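Local coordinates for probable dehydrogenase (Bordetella bronchiseptica, PDB 3MOI), which is probably an NAD(P)-dependent oxidoreductase of the GFO/IDH/MocA family, whose substrate and physiological reaction are not established, at residues A[319-324]-A[328-333]; A[146-151]-A[188-193]; A[20-25]-A[343-348]. All blocks are in the same frame, centred on the assembly; numbering follows the deposited sequence.

Contact 1: residues A[319-324]-A[328-333]; sequences VLVYGD and REVPAI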
loop_
_atom_site.group_PDB
_atom_site.type_symbol
_atom_site.label_atom_id
_atom_site.label_comp_id
_atom_site.label_asym_id
_atom_site.label_seq_id
_atom_site.Cartn_x
_atom_site.Cartn_y
_atom_site.Cartn_z
ATOM N N VAL A 319 16.526 -5.373 -8.890
ATOM C CA VAL A 319 15.816 -5.415 -7.628
ATOM C C VAL A 319 16.651 -4.929 -6.456
ATOM O O VAL A 319 17.801 -5.354 -6.245
ATOM C CB VAL A 319 15.313 -6.815 -7.305
ATOM C CG1 VAL A 319 14.736 -6.817 -5.916
ATOM C CG2 VAL A 319 14.260 -7.299 -8.389
ATOM N N LEU A 320 16.037 -4.068 -5.655
ATOM C CA LEU A 320 16.654 -3.565 -4.452
ATOM C C LEU A 320 16.311 -4.575 -3.352
ATOM O O LEU A 320 15.139 -4.807 -3.111
ATOM C CB LEU A 320 16.144 -2.136 -4.153
ATOM C CG LEU A 320 16.890 -1.024 -4.936
ATOM C CD1 LEU A 320 16.099 0.296 -4.974
ATOM C CD2 LEU A 320 18.369 -0.764 -4.370
ATOM N N VAL A 321 17.329 -5.219 -2.761
ATOM C CA VAL A 321 17.141 -6.180 -1.665
ATOM C C VAL A 321 17.515 -5.536 -0.346
ATOM O O VAL A 321 18.702 -5.365 -0.058
ATOM C CB VAL A 321 18.018 -7.433 -1.814
ATOM C CG1 VAL A 321 17.820 -8.387 -0.644
ATOM C CG2 VAL A 321 17.717 -8.104 -3.089
ATOM N N TYR A 322 16.507 -5.209 0.469
ATOM C CA TYR A 322 16.751 -4.622 1.797
ATOM C C TYR A 322 16.939 -5.722 2.795
ATOM O O TYR A 322 15.976 -6.253 3.310
ATOM C CB TYR A 322 15.593 -3.734 2.208
ATOM C CG TYR A 322 15.452 -2.553 1.295
ATOM C CD1 TYR A 322 16.081 -1.321 1.567
ATOM C CD2 TYR A 322 14.739 -2.663 0.119
ATOM C CE1 TYR A 322 15.936 -0.223 0.671
ATOM C CE2 TYR A 322 14.591 -1.591 -0.744
ATOM C CZ TYR A 322 15.176 -0.395 -0.484
ATOM O OH TYR A 322 14.962 0.601 -1.398
ATOM N N GLY A 323 18.196 -6.058 3.092
ATOM C CA GLY A 323 18.470 -7.260 3.867
ATOM C C GLY A 323 18.698 -6.968 5.317
ATOM O O GLY A 323 18.624 -5.827 5.747
ATOM N N ASP A 324 18.977 -8.036 6.061
ATOM C CA ASP A 324 19.426 -7.961 7.450
ATOM C C ASP A 324 20.668 -7.057 7.570
ATOM O O ASP A 324 20.884 -6.383 8.566
ATOM C CB ASP A 324 19.772 -9.384 7.964
ATOM C CG ASP A 324 18.522 -10.235 8.321
ATOM O OD1 ASP A 324 17.391 -9.707 8.266
ATOM O OD2 ASP A 324 18.671 -11.445 8.644
ATOM N N ARG A 328 21.274 -4.056 -0.904
ATOM C CA ARG A 328 22.103 -4.348 -2.069
ATOM C C ARG A 328 21.187 -4.489 -3.293
ATOM O O ARG A 328 19.979 -4.659 -3.135
ATOM C CB ARG A 328 22.969 -5.603 -1.852
ATOM C CG ARG A 328 22.216 -6.927 -1.991
ATOM C CD ARG A 328 22.907 -8.105 -1.246
ATOM N NE ARG A 328 21.964 -9.215 -1.023
ATOM C CZ ARG A 328 21.663 -10.165 -1.921
ATOM N NH1 ARG A 328 22.248 -10.181 -3.134
ATOM N NH2 ARG A 328 20.772 -11.109 -1.599
ATOM N N GLU A 329 21.765 -4.394 -4.491
ATOM C CA GLU A 329 21.033 -4.370 -5.762
ATOM C C GLU A 329 21.363 -5.620 -6.580
ATOM O O GLU A 329 22.490 -6.097 -6.570
ATOM C CB GLU A 329 21.327 -3.079 -6.566
ATOM C CG GLU A 329 20.315 -2.785 -7.723
ATOM C CD GLU A 329 20.229 -1.294 -8.142
ATOM O OE1 GLU A 329 21.161 -0.527 -7.772
ATOM O OE2 GLU A 329 19.254 -0.898 -8.853
ATOM N N VAL A 330 20.348 -6.175 -7.246
ATOM C CA VAL A 330 20.515 -7.295 -8.168
ATOM C C VAL A 330 20.091 -6.856 -9.558
ATOM O O VAL A 330 18.961 -6.489 -9.748
ATOM C CB VAL A 330 19.637 -8.486 -7.749
ATOM C CG1 VAL A 330 19.731 -9.645 -8.799
ATOM C CG2 VAL A 330 20.022 -8.937 -6.345
ATOM N N PRO A 331 20.990 -6.893 -10.538
ATOM C CA PRO A 331 20.544 -6.574 -11.893
ATOM C C PRO A 331 19.425 -7.477 -12.448
ATOM O O PRO A 331 19.348 -8.660 -12.138
ATOM C CB PRO A 331 21.824 -6.774 -12.732
ATOM C CG PRO A 331 22.702 -7.612 -11.892
ATOM C CD PRO A 331 22.443 -7.104 -10.515
ATOM N N ALA A 332 18.586 -6.884 -13.275
ATOM C CA ALA A 332 17.503 -7.564 -13.922
ATOM C C ALA A 332 17.976 -8.668 -14.872
ATOM O O ALA A 332 18.796 -8.447 -15.777
ATOM C CB ALA A 332 16.676 -6.557 -14.689
ATOM N N ILE A 333 17.421 -9.851 -14.688
ATOM C CA ILE A 333 17.689 -10.933 -15.593
ATOM C C ILE A 333 17.611 -10.497 -17.079
ATOM O O ILE A 333 16.615 -9.951 -17.526
ATOM C CB ILE A 333 16.835 -12.157 -15.279
ATOM C CG1 ILE A 333 17.255 -12.706 -13.882
ATOM C CG2 ILE A 333 17.046 -13.209 -16.367
ATOM C CD1 ILE A 333 16.364 -13.874 -13.312
#
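V321 and R328 face each other as a hydrogen-bonded antiparallel pair. V321 N reaches R328 O at 2.7 Å, nearly in line with the C=O bond, and R328 N returns a 3.0 Å bond to V321 O, tilted from that carbonyl's plane. Two residues along, V319 and V330 repeat the exchange, V319 N lying 2.8 Å from V330 O. Between these rungs L320 and E329 form a non-hydrogen-bonded pair, where E329 CA makes a C-H...O contact with V319 O.

Side chains sort by face. On one, V321 CG2 meets V330 CG2 at 4.1 Å, and the extended R328 chain runs beside V321 until NH2 comes near CG1. V321 CG1 stands anti to the backbone N (chi1 179°), which turns it toward the arginine while CG2 takes the valine. On this same face V319 packs on T132 and L133 of helix 128-139. On the other face the carboxylate of E329 bonds S315 OG, and the side chain of L320 also packs on S315. Y322 meets F236 of the second subunit edge-to-face, and D324 makes a salt bridge to R260 of that subunit. The unit is a β-hairpin, and 326-331 is the outermost strand of the mixed sheet within this chain.

Contact 2: residues A[146-151]-A[188-193]; sequences SMLNCF and TITGQR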
loop_
_atom_site.group_PDB
_atom_site.type_symbol
_atom_site.label_atom_id
_atom_site.label_comp_id
_atom_site.label_asym_id
_atom_site.label_seq_id
_atom_site.Cartn_x
_atom_site.Cartn_y
_atom_site.Cartn_z
ATOM N N SER A 146 5.970 -13.530 3.078
ATOM C CA SER A 146 4.894 -13.368 4.052
ATOM C C SER A 146 3.744 -12.549 3.475
ATOM O O SER A 146 2.590 -12.859 3.702
ATOM C CB SER A 146 5.394 -12.704 5.340
ATOM O OG SER A 146 4.320 -12.588 6.290
ATOM N N MET A 147 4.063 -11.520 2.723
ATOM C CA MET A 147 3.061 -10.610 2.242
ATOM C C MET A 147 3.634 -9.790 1.116
ATOM O O MET A 147 4.797 -9.610 1.075
ATOM C CB MET A 147 2.502 -9.721 3.369
ATOM C CG MET A 147 3.375 -8.520 3.902
ATOM S SD MET A 147 2.551 -7.507 5.171
ATOM C CE MET A 147 3.979 -6.495 5.487
ATOM N N LEU A 148 2.820 -9.361 0.166
ATOM C CA LEU A 148 3.238 -8.418 -0.857
ATOM C C LEU A 148 2.426 -7.154 -0.758
ATOM O O LEU A 148 1.275 -7.201 -0.380
ATOM C CB LEU A 148 2.950 -8.981 -2.240
ATOM C CG LEU A 148 3.916 -10.000 -2.831
ATOM C CD1 LEU A 148 3.515 -11.358 -2.283
ATOM C CD2 LEU A 148 3.812 -9.930 -4.286
ATOM N N ASN A 149 2.993 -6.035 -1.188
ATOM C CA ASN A 149 2.240 -4.782 -1.264
ATOM C C ASN A 149 2.441 -4.125 -2.610
ATOM O O ASN A 149 3.517 -3.758 -2.930
ATOM C CB ASN A 149 2.733 -3.892 -0.135
ATOM C CG ASN A 149 1.926 -2.616 0.028
ATOM O OD1 ASN A 149 0.866 -2.455 -0.564
ATOM N ND2 ASN A 149 2.423 -1.704 0.866
ATOM N N CYS A 150 1.422 -4.016 -3.434
ATOM C CA CYS A 150 1.562 -3.402 -4.743
ATOM C C CYS A 150 0.628 -2.234 -4.815
ATOM O O CYS A 150 -0.545 -2.416 -4.514
ATOM C CB CYS A 150 1.140 -4.408 -5.855
ATOM S SG CYS A 150 2.033 -5.979 -5.657
ATOM N N PHE A 151 1.082 -1.088 -5.315
ATOM C CA PHE A 151 0.141 -0.019 -5.639
ATOM C C PHE A 151 0.598 0.735 -6.869
ATOM O O PHE A 151 1.758 0.695 -7.225
ATOM C CB PHE A 151 -0.105 0.933 -4.443
ATOM C CG PHE A 151 1.151 1.562 -3.923
ATOM C CD1 PHE A 151 1.959 0.883 -3.017
ATOM C CD2 PHE A 151 1.581 2.801 -4.412
ATOM C CE1 PHE A 151 3.139 1.419 -2.577
ATOM C CE2 PHE A 151 2.787 3.355 -3.990
ATOM C CZ PHE A 151 3.569 2.672 -3.063
ATOM N N THR A 188 3.115 -14.427 -10.483
ATOM C CA THR A 188 4.427 -14.737 -10.984
ATOM C C THR A 188 5.488 -14.717 -9.862
ATOM O O THR A 188 6.239 -15.667 -9.693
ATOM C CB THR A 188 4.813 -13.740 -12.050
ATOM O OG1 THR A 188 3.987 -13.913 -13.221
ATOM C CG2 THR A 188 6.291 -13.881 -12.414
ATOM N N ILE A 189 5.514 -13.635 -9.056
ATOM C CA ILE A 189 6.427 -13.524 -7.944
ATOM C C ILE A 189 6.202 -14.685 -6.998
ATOM O O ILE A 189 7.164 -15.252 -6.524
ATOM C CB ILE A 189 6.234 -12.202 -7.210
ATOM C CG1 ILE A 189 6.711 -11.040 -8.081
ATOM C CG2 ILE A 189 6.995 -12.159 -5.869
ATOM C CD1 ILE A 189 5.998 -9.667 -7.795
ATOM N N THR A 190 4.975 -15.037 -6.669
ATOM C CA THR A 190 4.855 -15.985 -5.607
ATOM C C THR A 190 4.786 -17.402 -6.076
ATOM O O THR A 190 5.018 -18.295 -5.324
ATOM C CB THR A 190 3.626 -15.773 -4.740
ATOM O OG1 THR A 190 2.448 -16.071 -5.502
ATOM C CG2 THR A 190 3.609 -14.329 -4.169
ATOM N N GLY A 191 4.433 -17.643 -7.314
ATOM C CA GLY A 191 4.051 -19.009 -7.690
ATOM C C GLY A 191 2.867 -19.628 -6.949
ATOM O O GLY A 191 2.721 -20.824 -6.988
ATOM N N GLN A 192 2.032 -18.837 -6.270
ATOM C CA GLN A 192 0.865 -19.386 -5.569
ATOM C C GLN A 192 -0.500 -19.068 -6.204
ATOM O O GLN A 192 -0.706 -18.047 -6.823
ATOM C CB GLN A 192 0.877 -18.913 -4.152
ATOM C CG GLN A 192 2.056 -19.494 -3.294
ATOM C CD GLN A 192 1.833 -19.167 -1.852
ATOM O OE1 GLN A 192 0.867 -19.682 -1.242
ATOM N NE2 GLN A 192 2.684 -18.278 -1.279
ATOM N N ARG A 193 -1.438 -19.991 -6.063
ATOM C CA ARG A 193 -2.793 -19.748 -6.401
ATOM C C ARG A 193 -3.396 -18.701 -5.449
ATOM O O ARG A 193 -3.146 -18.679 -4.239
ATOM C CB ARG A 193 -3.587 -21.044 -6.356
ATOM C CG ARG A 193 -5.087 -20.881 -6.727
ATOM C CD ARG A 193 -5.788 -22.221 -6.952
ATOM N NE ARG A 193 -7.220 -22.159 -6.616
ATOM C CZ ARG A 193 -8.179 -21.923 -7.508
ATOM N NH1 ARG A 193 -7.854 -21.728 -8.789
ATOM N NH2 ARG A 193 -9.452 -21.854 -7.129
#
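L148 reaches from its strand to the last turn of helix 179-190 and divides its two methyls between neighbouring helix residues. CD1 lies 3.5 Å from CG2 of T190, while CD2 rests against I189, 4.1 Å from its CD1 and only slightly farther from its CG2. Both helix side chains cross the leucine at a slant, one at each of its methyls. The torsion of T190 (chi1 68°) settles which branch serves which purpose: CG2 lies beside the backbone N and faces the leucine, whereas OG1 sits between N and the carbonyl carbon and is left to the helix end.

This apolar part is the close part of the contact, and no hydrogen bond crosses it. Its surroundings continue the packing: I189 also touches M303, L148 touches A226, and T190 touches L220, all on strands of the same sheet. The other side is looser and polar. There the helix ends at T190, and G191, exposed and with positive phi, leads the chain out of it. T190 OG1 accepts a 2.9 Å bond from Q192 N, closing an ST turn, and also bonds I186 O within the helix. Beyond it Q192 bonds D222 N through OE1, and R193 lies exposed.

On the strand's reverse face, N149 bonds Y153 of the second subunit and the F151 rings of the two subunits meet. S146 and M147 both pair with T306 in a classic beta bulge. The whole is helix-on-sheet packing in the GFO/IDH/MocA C-terminal domain, with the helix on one face of the sheet and the second subunit on the other.

Contact 3: residues A[20-25]-A[343-348]; sequences PAMRHH and DTIDEL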
loop_
_atom_site.group_PDB
_atom_site.type_symbol
_atom_site.label_atom_id
_atom_site.label_comp_id
_atom_site.label_asym_id
_atom_site.label_seq_id
_atom_site.Cartn_x
_atom_site.Cartn_y
_atom_site.Cartn_z
ATOM N N PRO A 20 7.742 -3.102 -33.411
ATOM C CA PRO A 20 9.169 -2.724 -33.445
ATOM C C PRO A 20 10.017 -3.668 -32.620
ATOM O O PRO A 20 11.076 -4.129 -33.081
ATOM C CB PRO A 20 9.188 -1.312 -32.846
ATOM C CG PRO A 20 7.735 -0.850 -32.862
ATOM C CD PRO A 20 6.946 -2.117 -32.674
ATOM N N ALA A 21 9.515 -4.023 -31.441
ATOM C CA ALA A 21 10.182 -5.005 -30.572
ATOM C C ALA A 21 10.411 -6.334 -31.255
ATOM O O ALA A 21 11.438 -6.965 -31.035
ATOM C CB ALA A 21 9.384 -5.207 -29.265
ATOM N N MET A 22 9.467 -6.758 -32.094
ATOM C CA MET A 22 9.657 -7.979 -32.903
ATOM C C MET A 22 10.762 -7.815 -33.939
ATOM O O MET A 22 11.554 -8.747 -34.120
ATOM C CB MET A 22 8.371 -8.402 -33.641
ATOM C CG MET A 22 7.437 -9.337 -32.909
ATOM S SD MET A 22 6.074 -10.020 -33.886
ATOM C CE MET A 22 5.524 -11.081 -32.596
ATOM N N ARG A 23 10.805 -6.670 -34.641
ATOM C CA ARG A 23 11.859 -6.457 -35.668
ATOM C C ARG A 23 13.161 -6.668 -34.939
ATOM O O ARG A 23 13.870 -7.638 -35.177
ATOM C CB ARG A 23 11.816 -5.049 -36.307
ATOM C CG ARG A 23 11.850 -5.073 -37.849
ATOM C CD ARG A 23 12.589 -3.890 -38.509
ATOM N NE ARG A 23 11.743 -2.845 -39.117
ATOM C CZ ARG A 23 11.189 -1.827 -38.460
ATOM N NH1 ARG A 23 11.321 -1.722 -37.138
ATOM N NH2 ARG A 23 10.485 -0.907 -39.123
ATOM N N HIS A 24 13.357 -5.841 -33.921
ATOM C CA HIS A 24 14.529 -5.896 -33.101
ATOM C C HIS A 24 14.793 -7.220 -32.436
ATOM O O HIS A 24 15.906 -7.486 -32.052
ATOM C CB HIS A 24 14.452 -4.804 -32.037
ATOM C CG HIS A 24 14.377 -3.422 -32.617
ATOM N ND1 HIS A 24 14.107 -2.308 -31.858
ATOM C CD2 HIS A 24 14.497 -2.984 -33.894
ATOM C CE1 HIS A 24 14.104 -1.234 -32.632
ATOM N NE2 HIS A 24 14.335 -1.618 -33.873
ATOM N N HIS A 25 13.794 -8.061 -32.244
ATOM C CA HIS A 25 14.087 -9.340 -31.613
ATOM C C HIS A 25 14.675 -10.299 -32.660
ATOM O O HIS A 25 14.157 -10.431 -33.837
ATOM C CB HIS A 25 12.871 -9.913 -30.907
ATOM C CG HIS A 25 13.173 -10.974 -29.884
ATOM N ND1 HIS A 25 13.739 -12.182 -30.202
ATOM C CD2 HIS A 25 12.862 -11.056 -28.567
ATOM C CE1 HIS A 25 13.825 -12.934 -29.119
ATOM N NE2 HIS A 25 13.290 -12.278 -28.113
ATOM N N ASP A 343 10.530 -10.257 -23.773
ATOM C CA ASP A 343 10.378 -11.391 -22.896
ATOM C C ASP A 343 9.112 -12.208 -23.166
ATOM O O ASP A 343 9.113 -13.429 -22.961
ATOM C CB ASP A 343 10.403 -10.948 -21.433
ATOM C CG ASP A 343 11.691 -10.219 -21.083
ATOM O OD1 ASP A 343 12.563 -10.728 -20.338
ATOM O OD2 ASP A 343 11.829 -9.122 -21.606
ATOM N N THR A 344 8.033 -11.547 -23.584
ATOM C CA THR A 344 6.873 -12.268 -24.027
ATOM C C THR A 344 7.293 -13.254 -25.167
ATOM O O THR A 344 6.952 -14.442 -25.135
ATOM C CB THR A 344 5.777 -11.327 -24.572
ATOM O OG1 THR A 344 5.492 -10.278 -23.662
ATOM C CG2 THR A 344 4.521 -12.085 -24.854
ATOM N N ILE A 345 8.051 -12.776 -26.150
ATOM C CA ILE A 345 8.483 -13.630 -27.235
ATOM C C ILE A 345 9.318 -14.786 -26.718
ATOM O O ILE A 345 9.115 -15.929 -27.117
ATOM C CB ILE A 345 9.295 -12.830 -28.276
ATOM C CG1 ILE A 345 8.397 -11.767 -28.933
ATOM C CG2 ILE A 345 9.975 -13.748 -29.258
ATOM C CD1 ILE A 345 9.116 -10.867 -29.860
ATOM N N ASP A 346 10.247 -14.512 -25.808
ATOM C CA ASP A 346 11.093 -15.573 -25.259
ATOM C C ASP A 346 10.255 -16.691 -24.622
ATOM O O ASP A 346 10.562 -17.881 -24.788
ATOM C CB ASP A 346 12.084 -15.041 -24.211
ATOM C CG ASP A 346 13.047 -13.977 -24.771
ATOM O OD1 ASP A 346 13.195 -13.841 -26.024
ATOM O OD2 ASP A 346 13.672 -13.268 -23.933
ATOM N N GLU A 347 9.186 -16.324 -23.911
ATOM C CA GLU A 347 8.395 -17.347 -23.272
ATOM C C GLU A 347 7.811 -18.279 -24.335
ATOM O O GLU A 347 7.901 -19.463 -24.195
ATOM C CB GLU A 347 7.320 -16.746 -22.410
ATOM C CG GLU A 347 6.692 -17.757 -21.583
ATOM C CD GLU A 347 5.578 -17.217 -20.712
ATOM O OE1 GLU A 347 4.923 -18.069 -20.032
ATOM O OE2 GLU A 347 5.362 -15.971 -20.687
ATOM N N LEU A 348 7.305 -17.760 -25.439
ATOM C CA LEU A 348 6.830 -18.674 -26.507
ATOM C C LEU A 348 7.935 -19.524 -27.145
ATOM O O LEU A 348 7.772 -20.759 -27.290
ATOM C CB LEU A 348 6.183 -17.906 -27.626
ATOM C CG LEU A 348 4.854 -18.271 -28.228
ATOM C CD1 LEU A 348 4.979 -18.036 -29.737
ATOM C CD2 LEU A 348 4.285 -19.575 -27.855
#
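The H25 imidazole has the CG2 methyl of I345 over one face and the carboxylate of D346 at its edge. CG2 of I345 sits 3.9 Å from the ring centroid and 13° off the normal, a CH-pi contact almost centred on the ring. At the edge, NE2 donates a hydrogen bond of 2.6 Å to OD1 of D346. The acceptor lies close to the ring plane and is approached on its syn side, although the ring and carboxylate planes are turned 66° apart. With CG anti to the backbone N (chi1 -161°), the histidine extends from the loop after helix 12-24 across to helix 340-352, sliding past I345 in the opposite direction.

Both ring nitrogens are engaged: ND1 accepts a bond from D27 N, so a neutral imidazole with its proton on NE2 would satisfy the pattern, though the nearby carboxylate could also stabilise a charged ring. These two bonds, with the methyl on the face, should limit rotation of the ring. D346 is itself held from several directions. OD1 also takes a salt bridge from R349, which touches H25 as well, and OD2 bonds R336 N; sharing its charge with the arginine probably keeps this aspartate ionised.

I345 serves a second neighbour with its other branch. CD1 meets CG of M22 at 3.8 Å and lies 4.0 Å from CB of H25, joining the ring contact to an apolar patch. M22 continues inward to F5 on strand 3-8, and L348, one turn on from I345, packs on that same phenylalanine. The arrangement is a His-carboxylate hydrogen bond within helix-helix packing, by which helix 340-352, far along the chain, covers the first helix of the NAD-binding Rossmann fold.

The three contacts illustrate how a two-domain oxidoreductase is assembled from elements near and far in sequence. Contacts 1 and 2 belong to the same mixed sheet, the first at its border strand and the second on a central one. Their centres are 17 Å apart, their nearest atoms about 8 Å, and both reach the second subunit. Contact 3 lies 26 Å from either, centre to centre, on the Rossmann side, and the chain between 20-25 and 343-348 encloses both others. Helix 340-352 is the next element after strand 326-331, and contacts 1 and 3 are about 5 Å apart at their nearest atoms. The GxGxxG pattern of G9, G11 and G14, probably for dinucleotide binding, spans the turn and start of helix 12-24, whose far end carries contact 3.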